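Local coordinates for GDP-6-deoxy-D-mannose reductase (Pseudomonas aeruginosa, PDB 6X3B), which binds NADPH and probably reduces GDP-4-dehydro-6-deoxy-D-mannose to GDP-rhamnose, a sugar donor for lipopolysaccharide O-antigen, at residues Gln83-Glu88 / Gly185-Phe190; Gly32-His37 / Ile78-Gln83; Gln39-Ala44 / Asp224-Leu229. One frame throughout, in Å; residues are numbered along the deposited sequence.

From the N terminus, helix 33-44 supplies the first segment of two contacts: its start, 32-37, enters contact 2 and its end, 39-44, enters contact 3. Contact 2 closes first, when strand 76-79 runs into 78-83 beside the cofactor. Contact 1 then opens, with Q83 shared between the two, and closes at the loop 185-190 after strand 172-182. Contact 3, which opens at 39-44 within the span of contact 2 and closes last, at helix 225-238, therefore encloses contact 1 and crosses contact 2. Contacts 1 and 2 both touch NADPH and meet where F33 packs on G185 and Q186; L229 of contact 3 packs on V34 and H37 of contact 2.

Contact 1. Residues Gln83-Glu88 / Gly185-Phe190; sequences QTYVPE and GQKDSF. With NDP (NADPH dihydro-nicotinamide-adenine-dinucleotide phosphate), chain E.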
loop_
_atom_site.group_PDB
_atom_site.type_symbol
_atom_site.label_atom_id
_atom_site.label_comp_id
_atom_site.label_asym_id
_atom_site.label_seq_id
_atom_site.Cartn_x
_atom_site.Cartn_y
_atom_site.Cartn_z
ATOM N N GLN A 83 15.866 -1.108 -1.008
ATOM C CA GLN A 83 16.278 -2.213 -0.163
ATOM C C GLN A 83 15.535 -3.430 -0.703
ATOM O O GLN A 83 14.304 -3.497 -0.627
ATOM C CB GLN A 83 15.931 -1.903 1.292
ATOM C CG GLN A 83 16.750 -2.715 2.324
ATOM C CD GLN A 83 16.606 -4.197 2.089
ATOM O OE1 GLN A 83 17.421 -4.812 1.410
ATOM N NE2 GLN A 83 15.503 -4.777 2.601
ATOM N N THR A 84 16.261 -4.371 -1.294
ATOM C CA THR A 84 15.615 -5.381 -2.121
ATOM C C THR A 84 15.720 -6.785 -1.542
ATOM O O THR A 84 15.329 -7.745 -2.213
ATOM C CB THR A 84 16.214 -5.370 -3.524
ATOM O OG1 THR A 84 17.560 -5.875 -3.460
ATOM C CG2 THR A 84 16.237 -3.940 -4.077
ATOM N N TYR A 85 16.232 -6.930 -0.328
ATOM C CA TYR A 85 16.489 -8.236 0.269
ATOM C C TYR A 85 15.416 -8.541 1.319
ATOM O O TYR A 85 15.282 -7.805 2.299
ATOM C CB TYR A 85 17.891 -8.249 0.886
ATOM C CG TYR A 85 18.434 -9.626 1.257
ATOM C CD1 TYR A 85 18.362 -10.698 0.362
ATOM C CD2 TYR A 85 19.043 -9.845 2.498
ATOM C CE1 TYR A 85 18.864 -11.961 0.704
ATOM C CE2 TYR A 85 19.555 -11.089 2.842
ATOM C CZ TYR A 85 19.466 -12.142 1.946
ATOM O OH TYR A 85 19.966 -13.374 2.307
ATOM N N VAL A 86 14.658 -9.627 1.112
ATOM C CA VAL A 86 13.598 -9.971 2.059
ATOM C C VAL A 86 14.132 -10.243 3.462
ATOM O O VAL A 86 13.555 -9.719 4.427
ATOM C CB VAL A 86 12.743 -11.131 1.498
ATOM C CG1 VAL A 86 11.724 -11.607 2.546
ATOM C CG2 VAL A 86 12.021 -10.685 0.191
ATOM N N PRO A 87 15.223 -11.000 3.654
ATOM C CA PRO A 87 15.693 -11.193 5.039
ATOM C C PRO A 87 16.078 -9.896 5.722
ATOM O O PRO A 87 15.793 -9.730 6.908
ATOM C CB PRO A 87 16.882 -12.152 4.875
ATOM C CG PRO A 87 16.558 -12.925 3.671
ATOM C CD PRO A 87 15.935 -11.898 2.726
ATOM N N GLU A 88 16.676 -8.945 4.995
ATOM C CA GLU A 88 17.001 -7.653 5.592
ATOM C C GLU A 88 15.737 -6.892 5.999
ATOM O O GLU A 88 15.728 -6.169 7.003
ATOM C CB GLU A 88 17.828 -6.830 4.593
ATOM C CG GLU A 88 18.105 -5.391 4.999
ATOM C CD GLU A 88 18.846 -5.266 6.311
ATOM O OE1 GLU A 88 19.509 -6.238 6.736
ATOM O OE2 GLU A 88 18.756 -4.182 6.924
ATOM N N GLY A 185 25.117 -11.195 -11.811
ATOM C CA GLY A 185 25.026 -10.213 -10.753
ATOM C C GLY A 185 23.836 -10.378 -9.830
ATOM O O GLY A 185 23.750 -9.656 -8.829
ATOM N N GLN A 186 22.916 -11.290 -10.136
ATOM C CA GLN A 186 21.775 -11.553 -9.263
ATOM C C GLN A 186 22.249 -11.954 -7.858
ATOM O O GLN A 186 23.378 -12.400 -7.669
ATOM C CB GLN A 186 20.902 -12.640 -9.892
ATOM C CG GLN A 186 19.698 -13.099 -9.078
ATOM C CD GLN A 186 18.667 -11.999 -8.876
ATOM O OE1 GLN A 186 18.946 -10.983 -8.242
ATOM N NE2 GLN A 186 17.461 -12.211 -9.399
ATOM N N LYS A 187 21.375 -11.766 -6.856
ATOM C CA LYS A 187 21.698 -12.137 -5.475
ATOM C C LYS A 187 22.038 -13.616 -5.371
ATOM O O LYS A 187 21.261 -14.470 -5.804
ATOM C CB LYS A 187 20.517 -11.861 -4.539
ATOM C CG LYS A 187 20.102 -10.436 -4.391
ATOM C CD LYS A 187 18.725 -10.382 -3.743
ATOM C CE LYS A 187 18.151 -8.979 -3.787
ATOM N NZ LYS A 187 18.305 -8.391 -2.441
ATOM N N ASP A 188 23.176 -13.926 -4.742
ATOM C CA ASP A 188 23.556 -15.323 -4.548
ATOM C C ASP A 188 22.543 -16.103 -3.713
ATOM O O ASP A 188 22.536 -17.340 -3.762
ATOM C CB ASP A 188 24.938 -15.407 -3.900
ATOM C CG ASP A 188 25.379 -16.835 -3.668
ATOM O OD1 ASP A 188 25.702 -17.522 -4.662
ATOM O OD2 ASP A 188 25.382 -17.278 -2.498
ATOM N N SER A 189 21.680 -15.424 -2.955
ATOM C CA SER A 189 20.701 -16.141 -2.144
ATOM C C SER A 189 19.592 -16.764 -2.986
ATOM O O SER A 189 18.872 -17.638 -2.492
ATOM C CB SER A 189 20.102 -15.208 -1.089
ATOM O OG SER A 189 19.232 -14.254 -1.687
ATOM N N PHE A 190 19.434 -16.340 -4.238
ATOM C CA PHE A 190 18.500 -17.007 -5.134
ATOM C C PHE A 190 19.057 -18.366 -5.540
ATOM O O PHE A 190 20.238 -18.488 -5.877
ATOM C CB PHE A 190 18.245 -16.149 -6.372
ATOM C CG PHE A 190 17.232 -15.058 -6.155
ATOM C CD1 PHE A 190 15.892 -15.369 -5.927
ATOM C CD2 PHE A 190 17.617 -13.727 -6.173
ATOM C CE1 PHE A 190 14.964 -14.364 -5.724
ATOM C CE2 PHE A 190 16.697 -12.721 -5.976
ATOM C CZ PHE A 190 15.371 -13.038 -5.745
HETATM P PA NDP E . 19.948 -4.170 -5.902
HETATM O O1A NDP E . 19.756 -4.387 -4.439
HETATM O O2A NDP E . 20.930 -5.028 -6.626
HETATM O O5B NDP E . 20.288 -2.629 -6.174
HETATM C C5B NDP E . 19.684 -1.618 -5.332
HETATM C C4B NDP E . 20.167 -0.259 -5.773
HETATM O O4B NDP E . 19.546 0.760 -4.949
HETATM C C3B NDP E . 21.681 -0.018 -5.674
HETATM O O3B NDP E . 22.159 0.694 -6.809
HETATM C C2B NDP E . 21.813 0.788 -4.388
HETATM O O2B NDP E . 22.963 1.628 -4.438
HETATM C C1B NDP E . 20.540 1.620 -4.445
HETATM N N9A NDP E . 20.110 2.129 -3.150
HETATM C C8A NDP E . 19.768 1.389 -2.045
HETATM N N7A NDP E . 19.426 2.122 -1.016
HETATM C C5A NDP E . 19.551 3.427 -1.467
HETATM C C6A NDP E . 19.334 4.672 -0.849
HETATM N N6A NDP E . 18.930 4.765 0.416
HETATM N N1A NDP E . 19.552 5.793 -1.577
HETATM C C2A NDP E . 19.960 5.651 -2.843
HETATM N N3A NDP E . 20.197 4.537 -3.532
HETATM C C4A NDP E . 19.972 3.445 -2.782
HETATM O O3 NDP E . 18.530 -4.305 -6.634
HETATM P PN NDP E . 18.124 -5.053 -7.990
HETATM O O1N NDP E . 18.840 -4.399 -9.124
HETATM O O2N NDP E . 18.298 -6.521 -7.793
HETATM O O5D NDP E . 16.561 -4.711 -8.079
HETATM C C5D NDP E . 16.140 -3.573 -8.868
HETATM C C4D NDP E . 14.668 -3.334 -8.638
HETATM O O4D NDP E . 13.926 -4.500 -9.075
HETATM C C3D NDP E . 14.254 -3.087 -7.180
HETATM O O3D NDP E . 13.235 -2.100 -7.096
HETATM C C2D NDP E . 13.763 -4.467 -6.752
HETATM O O2D NDP E . 12.838 -4.416 -5.677
HETATM C C1D NDP E . 13.112 -4.978 -8.032
HETATM N N1N NDP E . 13.074 -6.469 -8.099
HETATM C C2N NDP E . 14.214 -7.195 -8.317
HETATM C C3N NDP E . 14.177 -8.546 -8.533
HETATM C C7N NDP E . 15.454 -9.294 -8.501
HETATM O O7N NDP E . 15.447 -10.524 -8.608
HETATM N N7N NDP E . 16.579 -8.608 -8.358
HETATM C C4N NDP E . 12.856 -9.186 -8.787
HETATM C C5N NDP E . 11.705 -8.325 -8.472
HETATM C C6N NDP E . 11.886 -7.139 -7.939
HETATM P P2B NDP E . 24.028 1.236 -3.289
HETATM O O1X NDP E . 25.183 2.200 -3.456
HETATM O O2X NDP E . 23.331 1.406 -1.956
HETATM O O3X NDP E . 24.439 -0.200 -3.539
#
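K187 reaches T84 with the end of its chain, and the ammonium NZ donates to T84 OG1 at 2.8 Å. The hydroxyl in turn donates a hydrogen bond to the cofactor, T84 OG1 to O1A of NADPH being also 2.8 Å, so one oxygen accepts from a lysine and donates to a phosphate. The positive end of K187 is thereby linked to the diphosphate through the T84 hydroxyl and probably adds to its electrostatic attraction. T84 OG1 sits between its backbone N and carbonyl carbon (chi1 70°), which leaves the methyl CG2 to pack on the diphosphate, 3.5 Å from O3 of NADPH. The lysine chain runs extended as far as CE and bends only at its last torsion, laying NZ 3.4 Å from Y85 CB. Further along, S189 OG meets the Y85 ring at its edge, near its plane, 3.3 Å from CE1.

In this extended short-chain dehydrogenase fold, the contact joins the loop after strand 76-79 to the loop after strand 172-182, and both loops bind the coenzyme. The second loop holds the nicotinamide carboxamide: Q186 NE2 donates to O7N of NADPH at 2.7 Å, while the return bond from N7N to Q186 OE1 is weak.

Outward from these atoms, Q186 OE1 also accepts from K187 N, which fixes the rotation of the amide, and F190 N closes a type I turn onto K187 O. On the other side the Q83 amide clamps Y85: Q83 OE1 accepts from Y85 N at 3.0 Å and Q83 NE2 donates to Y85 O; T96 OG1 is a further partner of NE2. P87 CD sits over the centre of one face of the Y85 ring, 3.4 Å above its plane.

Contact 2. Residues Gly32-His37 / Ile78-Gln83; sequences GFVGKH and IHLAGQ. With NDP (NADPH dihydro-nicotinamide-adenine-dinucleotide phosphate), chain E.
L80 divides its two methyls between neighbouring residues of the helix: CD2 meets V34 CG1 at 3.9 Å, and CD1 lies 3.7 Å from G35 CA. With CG trans to the carbonyl carbon (chi1 -62°), the leucine points its fork at the first turn of helix 33-44, and its side chain crosses that of V34 at about a right angle. The two valine branches have separate tasks. CG1, trans to the backbone N (chi1 174°), faces the leucine; CG2 turns to the cofactor, 3.5 Å from O1N of NADPH. At G35 the helix presents bare backbone to the CD1 methyl.

G32 and G35 are the second and third glycines of the glycine-rich GxxGxxG motif of the Rossmann fold, where the helix start faces the diphosphate. F33 N donates to O2A of NADPH, and V34 N to O1N of NADPH at 2.8 Å with an almost straight N-H...O angle of 177°; the helix dipole would add to the attraction.

The F33 side chain lies beside the same diphosphate, with O2N of NADPH at its ring edge, 3.5 Å from F33 CD2. Across the cofactor, L80 O accepts from O3D, a hydroxyl of the nicotinamide ribose of NADPH, and G82 N donates to O4B, the ring oxygen of its adenosine ribose, at 3.1 Å.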
loop_
_atom_site.group_PDB
_atom_site.type_symbol
_atom_site.label_atom_id
_atom_site.label_comp_id
_atom_site.label_asym_id
_atom_site.label_seq_id
_atom_site.Cartn_x
_atom_site.Cartn_y
_atom_site.Cartn_z
ATOM N N GLY A 32 23.087 -1.138 -8.944
ATOM C CA GLY A 32 22.626 -2.449 -8.529
ATOM C C GLY A 32 22.617 -3.451 -9.677
ATOM O O GLY A 32 23.120 -3.197 -10.774
ATOM N N PHE A 33 21.996 -4.610 -9.405
ATOM C CA PHE A 33 21.965 -5.730 -10.348
ATOM C C PHE A 33 21.315 -5.327 -11.671
ATOM O O PHE A 33 21.930 -5.420 -12.737
ATOM C CB PHE A 33 21.239 -6.918 -9.697
ATOM C CG PHE A 33 20.718 -7.948 -10.676
ATOM C CD1 PHE A 33 21.552 -8.530 -11.631
ATOM C CD2 PHE A 33 19.392 -8.350 -10.618
ATOM C CE1 PHE A 33 21.069 -9.483 -12.528
ATOM C CE2 PHE A 33 18.896 -9.315 -11.498
ATOM C CZ PHE A 33 19.736 -9.885 -12.454
ATOM N N VAL A 34 20.074 -4.852 -11.616
ATOM C CA VAL A 34 19.343 -4.514 -12.831
ATOM C C VAL A 34 19.919 -3.255 -13.473
ATOM O O VAL A 34 20.041 -3.168 -14.702
ATOM C CB VAL A 34 17.840 -4.360 -12.510
ATOM C CG1 VAL A 34 17.084 -3.869 -13.755
ATOM C CG2 VAL A 34 17.272 -5.686 -12.024
ATOM N N GLY A 35 20.245 -2.270 -12.633
ATOM C CA GLY A 35 20.786 -0.978 -13.096
ATOM C C GLY A 35 22.007 -1.151 -13.984
ATOM O O GLY A 35 22.033 -0.559 -15.073
ATOM N N LYS A 36 22.968 -1.965 -13.543
ATOM C CA LYS A 36 24.217 -2.212 -14.315
ATOM C C LYS A 36 23.870 -2.809 -15.683
ATOM O O LYS A 36 24.508 -2.422 -16.668
ATOM C CB LYS A 36 25.169 -3.105 -13.516
ATOM C CG LYS A 36 25.769 -2.444 -12.284
ATOM C CD LYS A 36 26.589 -3.381 -11.436
ATOM C CE LYS A 36 27.826 -3.884 -12.149
ATOM N NZ LYS A 36 28.682 -4.709 -11.264
ATOM N N HIS A 37 22.906 -3.729 -15.726
ATOM C CA HIS A 37 22.473 -4.337 -17.009
ATOM C C HIS A 37 21.771 -3.278 -17.867
ATOM O O HIS A 37 21.935 -3.320 -19.092
ATOM C CB HIS A 37 21.582 -5.554 -16.747
ATOM C CG HIS A 37 22.351 -6.790 -16.424
ATOM N ND1 HIS A 37 23.089 -7.463 -17.370
ATOM C CD2 HIS A 37 22.503 -7.470 -15.269
ATOM C CE1 HIS A 37 23.661 -8.508 -16.814
ATOM N NE2 HIS A 37 23.318 -8.534 -15.528
ATOM N N ILE A 78 13.162 5.953 -14.372
ATOM C CA ILE A 78 12.938 4.577 -13.929
ATOM C C ILE A 78 13.533 4.465 -12.540
ATOM O O ILE A 78 14.723 4.753 -12.340
ATOM C CB ILE A 78 13.557 3.537 -14.870
ATOM C CG1 ILE A 78 12.982 3.665 -16.278
ATOM C CG2 ILE A 78 13.281 2.105 -14.333
ATOM C CD1 ILE A 78 13.579 2.661 -17.218
ATOM N N HIS A 79 12.706 4.084 -11.572
ATOM C CA HIS A 79 13.104 4.087 -10.177
ATOM C C HIS A 79 13.312 2.630 -9.779
ATOM O O HIS A 79 12.346 1.905 -9.531
ATOM C CB HIS A 79 12.044 4.789 -9.317
ATOM C CG HIS A 79 12.332 4.757 -7.845
ATOM N ND1 HIS A 79 13.609 4.867 -7.325
ATOM C CD2 HIS A 79 11.502 4.612 -6.781
ATOM C CE1 HIS A 79 13.547 4.806 -6.005
ATOM N NE2 HIS A 79 12.280 4.648 -5.647
ATOM N N LEU A 80 14.582 2.210 -9.747
ATOM C CA LEU A 80 15.005 0.883 -9.330
ATOM C C LEU A 80 15.508 0.833 -7.898
ATOM O O LEU A 80 15.430 -0.224 -7.268
ATOM C CB LEU A 80 16.140 0.375 -10.236
ATOM C CG LEU A 80 15.898 0.162 -11.730
ATOM C CD1 LEU A 80 17.235 0.053 -12.494
ATOM C CD2 LEU A 80 15.079 -1.107 -11.919
ATOM N N ALA A 81 16.012 1.942 -7.369
ATOM C CA ALA A 81 16.810 1.908 -6.148
ATOM C C ALA A 81 15.980 1.551 -4.919
ATOM O O ALA A 81 14.831 1.980 -4.768
ATOM C CB ALA A 81 17.483 3.255 -5.916
ATOM N N GLY A 82 16.579 0.795 -4.017
ATOM C CA GLY A 82 15.905 0.481 -2.775
ATOM C C GLY A 82 16.549 -0.691 -2.064
ATOM O O GLY A 82 17.592 -1.208 -2.469
ATOM N N GLN A 83 15.866 -1.108 -1.008
ATOM C CA GLN A 83 16.278 -2.213 -0.163
ATOM C C GLN A 83 15.535 -3.430 -0.703
ATOM O O GLN A 83 14.304 -3.497 -0.627
ATOM C CB GLN A 83 15.931 -1.903 1.292
ATOM C CG GLN A 83 16.750 -2.715 2.324
ATOM C CD GLN A 83 16.606 -4.197 2.089
ATOM O OE1 GLN A 83 17.421 -4.812 1.410
ATOM N NE2 GLN A 83 15.503 -4.777 2.601
HETATM P PA NDP E . 19.948 -4.170 -5.902
HETATM O O1A NDP E . 19.756 -4.387 -4.439
HETATM O O2A NDP E . 20.930 -5.028 -6.626
HETATM O O5B NDP E . 20.288 -2.629 -6.174
HETATM C C5B NDP E . 19.684 -1.618 -5.332
HETATM C C4B NDP E . 20.167 -0.259 -5.773
HETATM O O4B NDP E . 19.546 0.760 -4.949
HETATM C C3B NDP E . 21.681 -0.018 -5.674
HETATM O O3B NDP E . 22.159 0.694 -6.809
HETATM C C2B NDP E . 21.813 0.788 -4.388
HETATM O O2B NDP E . 22.963 1.628 -4.438
HETATM C C1B NDP E . 20.540 1.620 -4.445
HETATM N N9A NDP E . 20.110 2.129 -3.150
HETATM C C8A NDP E . 19.768 1.389 -2.045
HETATM N N7A NDP E . 19.426 2.122 -1.016
HETATM C C5A NDP E . 19.551 3.427 -1.467
HETATM C C6A NDP E . 19.334 4.672 -0.849
HETATM N N6A NDP E . 18.930 4.765 0.416
HETATM N N1A NDP E . 19.552 5.793 -1.577
HETATM C C2A NDP E . 19.960 5.651 -2.843
HETATM N N3A NDP E . 20.197 4.537 -3.532
HETATM C C4A NDP E . 19.972 3.445 -2.782
HETATM O O3 NDP E . 18.530 -4.305 -6.634
HETATM P PN NDP E . 18.124 -5.053 -7.990
HETATM O O1N NDP E . 18.840 -4.399 -9.124
HETATM O O2N NDP E . 18.298 -6.521 -7.793
HETATM O O5D NDP E . 16.561 -4.711 -8.079
HETATM C C5D NDP E . 16.140 -3.573 -8.868
HETATM C C4D NDP E . 14.668 -3.334 -8.638
HETATM O O4D NDP E . 13.926 -4.500 -9.075
HETATM C C3D NDP E . 14.254 -3.087 -7.180
HETATM O O3D NDP E . 13.235 -2.100 -7.096
HETATM C C2D NDP E . 13.763 -4.467 -6.752
HETATM O O2D NDP E . 12.838 -4.416 -5.677
HETATM C C1D NDP E . 13.112 -4.978 -8.032
HETATM N N1N NDP E . 13.074 -6.469 -8.099
HETATM C C2N NDP E . 14.214 -7.195 -8.317
HETATM C C3N NDP E . 14.177 -8.546 -8.533
HETATM C C7N NDP E . 15.454 -9.294 -8.501
HETATM O O7N NDP E . 15.447 -10.524 -8.608
HETATM N N7N NDP E . 16.579 -8.608 -8.358
HETATM C C4N NDP E . 12.856 -9.186 -8.787
HETATM C C5N NDP E . 11.705 -8.325 -8.472
HETATM C C6N NDP E . 11.886 -7.139 -7.939
HETATM P P2B NDP E . 24.028 1.236 -3.289
HETATM O O1X NDP E . 25.183 2.200 -3.456
HETATM O O2X NDP E . 23.331 1.406 -1.956
HETATM O O3X NDP E . 24.439 -0.200 -3.539
#

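Contact 3. Residues Gln39-Ala44 / Asp224-Leu229; sequences QAYLAA and DVQDVL
Y41 carries this contact, leaving helix 33-44 with CB pointing at helix 225-238. The first atom, CB, meets L229 CD1 at 4.2 Å, an apolar touch that L229 makes with the end of its chain. CG follows trans to the backbone N (chi1 -170°), and this swings the ring across to the first turn of the other helix. There CD2 lies near Q226 CG at 3.9 Å and near L229 CB and CD1, both at 4.2 Å. One atom further out, CE2 makes the closest approach, 3.7 Å from Q226 CG, with the backbone O of Q226 next at 4.0 Å.

The methylene of Q226 comes to the edge of the tyrosine ring, near its plane, and the plane of the Q226 amide is turned 90° from that of the ring. The L229 and Y41 side chains run antiparallel past one another. The contact joins two helices packed against the mixed Rossmann-type sheet: the one that follows its first strand, 23-28, and the one that follows strand 219-224. Y41 reaches further along the second helix, to S230 and L233.

The helix that receives the ring is capped at its start. D224, its N-cap residue, accepts from Q226 N through OD1 at 2.9 Å, with an N-H...O angle of 166°. Its other carboxylate oxygen, OD2, is hydrogen-bonded to S309 OG, while D227, on the same turn, is bonded to the backbone N of E303 and of I304.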
loop_
_atom_site.group_PDB
_atom_site.type_symbol
_atom_site.label_atom_id
_atom_site.label_comp_id
_atom_site.label_asym_id
_atom_site.label_seq_id
_atom_site.Cartn_x
_atom_site.Cartn_y
_atom_site.Cartn_z
ATOM N N GLN A 39 22.309 0.085 -17.850
ATOM C CA GLN A 39 23.322 0.979 -18.398
ATOM C C GLN A 39 24.038 0.342 -19.587
ATOM O O GLN A 39 24.284 1.004 -20.601
ATOM C CB GLN A 39 24.319 1.373 -17.307
ATOM C CG GLN A 39 25.392 2.322 -17.811
ATOM C CD GLN A 39 26.220 2.912 -16.700
ATOM O OE1 GLN A 39 25.913 2.735 -15.522
ATOM N NE2 GLN A 39 27.279 3.630 -17.069
ATOM N N ALA A 40 24.363 -0.947 -19.492
ATOM C CA ALA A 40 25.011 -1.626 -20.613
ATOM C C ALA A 40 24.066 -1.728 -21.806
ATOM O O ALA A 40 24.464 -1.471 -22.946
ATOM C CB ALA A 40 25.487 -3.014 -20.180
ATOM N N TYR A 41 22.807 -2.086 -21.548
ATOM C CA TYR A 41 21.793 -2.154 -22.593
ATOM C C TYR A 41 21.705 -0.842 -23.348
ATOM O O TYR A 41 21.770 -0.819 -24.582
ATOM C CB TYR A 41 20.441 -2.516 -21.962
ATOM C CG TYR A 41 19.307 -2.855 -22.929
ATOM C CD1 TYR A 41 18.806 -1.912 -23.825
ATOM C CD2 TYR A 41 18.701 -4.111 -22.899
ATOM C CE1 TYR A 41 17.754 -2.222 -24.697
ATOM C CE2 TYR A 41 17.649 -4.433 -23.759
ATOM C CZ TYR A 41 17.181 -3.486 -24.653
ATOM O OH TYR A 41 16.141 -3.821 -25.494
ATOM N N LEU A 42 21.565 0.270 -22.619
ATOM C CA LEU A 42 21.418 1.571 -23.258
ATOM C C LEU A 42 22.672 1.992 -24.009
ATOM O O LEU A 42 22.582 2.816 -24.924
ATOM C CB LEU A 42 21.050 2.634 -22.219
ATOM C CG LEU A 42 19.617 2.467 -21.685
ATOM C CD1 LEU A 42 19.341 3.413 -20.540
ATOM C CD2 LEU A 42 18.650 2.681 -22.820
ATOM N N ALA A 43 23.835 1.456 -23.644
ATOM C CA ALA A 43 25.053 1.815 -24.358
ATOM C C ALA A 43 25.173 1.069 -25.679
ATOM O O ALA A 43 25.807 1.571 -26.610
ATOM C CB ALA A 43 26.281 1.538 -23.487
ATOM N N ALA A 44 24.580 -0.119 -25.775
ATOM C CA ALA A 44 24.752 -0.981 -26.935
ATOM C C ALA A 44 23.591 -0.926 -27.920
ATOM O O ALA A 44 23.787 -1.258 -29.094
ATOM C CB ALA A 44 24.933 -2.434 -26.488
ATOM N N ASP A 224 14.929 -13.523 -18.372
ATOM C CA ASP A 224 16.257 -12.929 -18.418
ATOM C C ASP A 224 16.167 -11.449 -18.083
ATOM O O ASP A 224 15.212 -10.769 -18.473
ATOM C CB ASP A 224 16.893 -13.088 -19.807
ATOM C CG ASP A 224 18.389 -12.803 -19.784
ATOM O OD1 ASP A 224 18.792 -11.628 -19.919
ATOM O OD2 ASP A 224 19.153 -13.762 -19.594
ATOM N N VAL A 225 17.178 -10.938 -17.373
ATOM C CA VAL A 225 17.189 -9.520 -17.009
ATOM C C VAL A 225 17.072 -8.627 -18.241
ATOM O O VAL A 225 16.510 -7.529 -18.168
ATOM C CB VAL A 225 18.454 -9.197 -16.183
ATOM C CG1 VAL A 225 19.721 -9.489 -16.983
ATOM C CG2 VAL A 225 18.433 -7.751 -15.674
ATOM N N GLN A 226 17.590 -9.074 -19.387
ATOM C CA GLN A 226 17.487 -8.256 -20.594
ATOM C C GLN A 226 16.048 -8.164 -21.100
ATOM O O GLN A 226 15.647 -7.126 -21.648
ATOM C CB GLN A 226 18.390 -8.809 -21.694
ATOM C CG GLN A 226 18.290 -7.986 -22.980
ATOM C CD GLN A 226 19.214 -8.474 -24.072
ATOM O OE1 GLN A 226 20.428 -8.562 -23.876
ATOM N NE2 GLN A 226 18.646 -8.791 -25.237
ATOM N N ASP A 227 15.261 -9.230 -20.942
ATOM C CA ASP A 227 13.851 -9.137 -21.318
ATOM C C ASP A 227 13.092 -8.249 -20.343
ATOM O O ASP A 227 12.177 -7.517 -20.747
ATOM C CB ASP A 227 13.221 -10.528 -21.390
ATOM C CG ASP A 227 13.575 -11.255 -22.677
ATOM O OD1 ASP A 227 13.779 -10.577 -23.708
ATOM O OD2 ASP A 227 13.658 -12.497 -22.659
ATOM N N VAL A 228 13.477 -8.284 -19.059
ATOM C CA VAL A 228 12.886 -7.382 -18.076
ATOM C C VAL A 228 13.182 -5.935 -18.443
ATOM O O VAL A 228 12.291 -5.080 -18.426
ATOM C CB VAL A 228 13.393 -7.717 -16.664
ATOM C CG1 VAL A 228 12.850 -6.709 -15.665
ATOM C CG2 VAL A 228 12.997 -9.131 -16.276
ATOM N N LEU A 229 14.450 -5.636 -18.761
ATOM C CA LEU A 229 14.809 -4.283 -19.176
ATOM C C LEU A 229 14.018 -3.838 -20.392
ATOM O O LEU A 229 13.617 -2.672 -20.494
ATOM C CB LEU A 229 16.295 -4.210 -19.503
ATOM C CG LEU A 229 17.161 -4.410 -18.283
ATOM C CD1 LEU A 229 18.607 -4.364 -18.727
ATOM C CD2 LEU A 229 16.815 -3.311 -17.300
#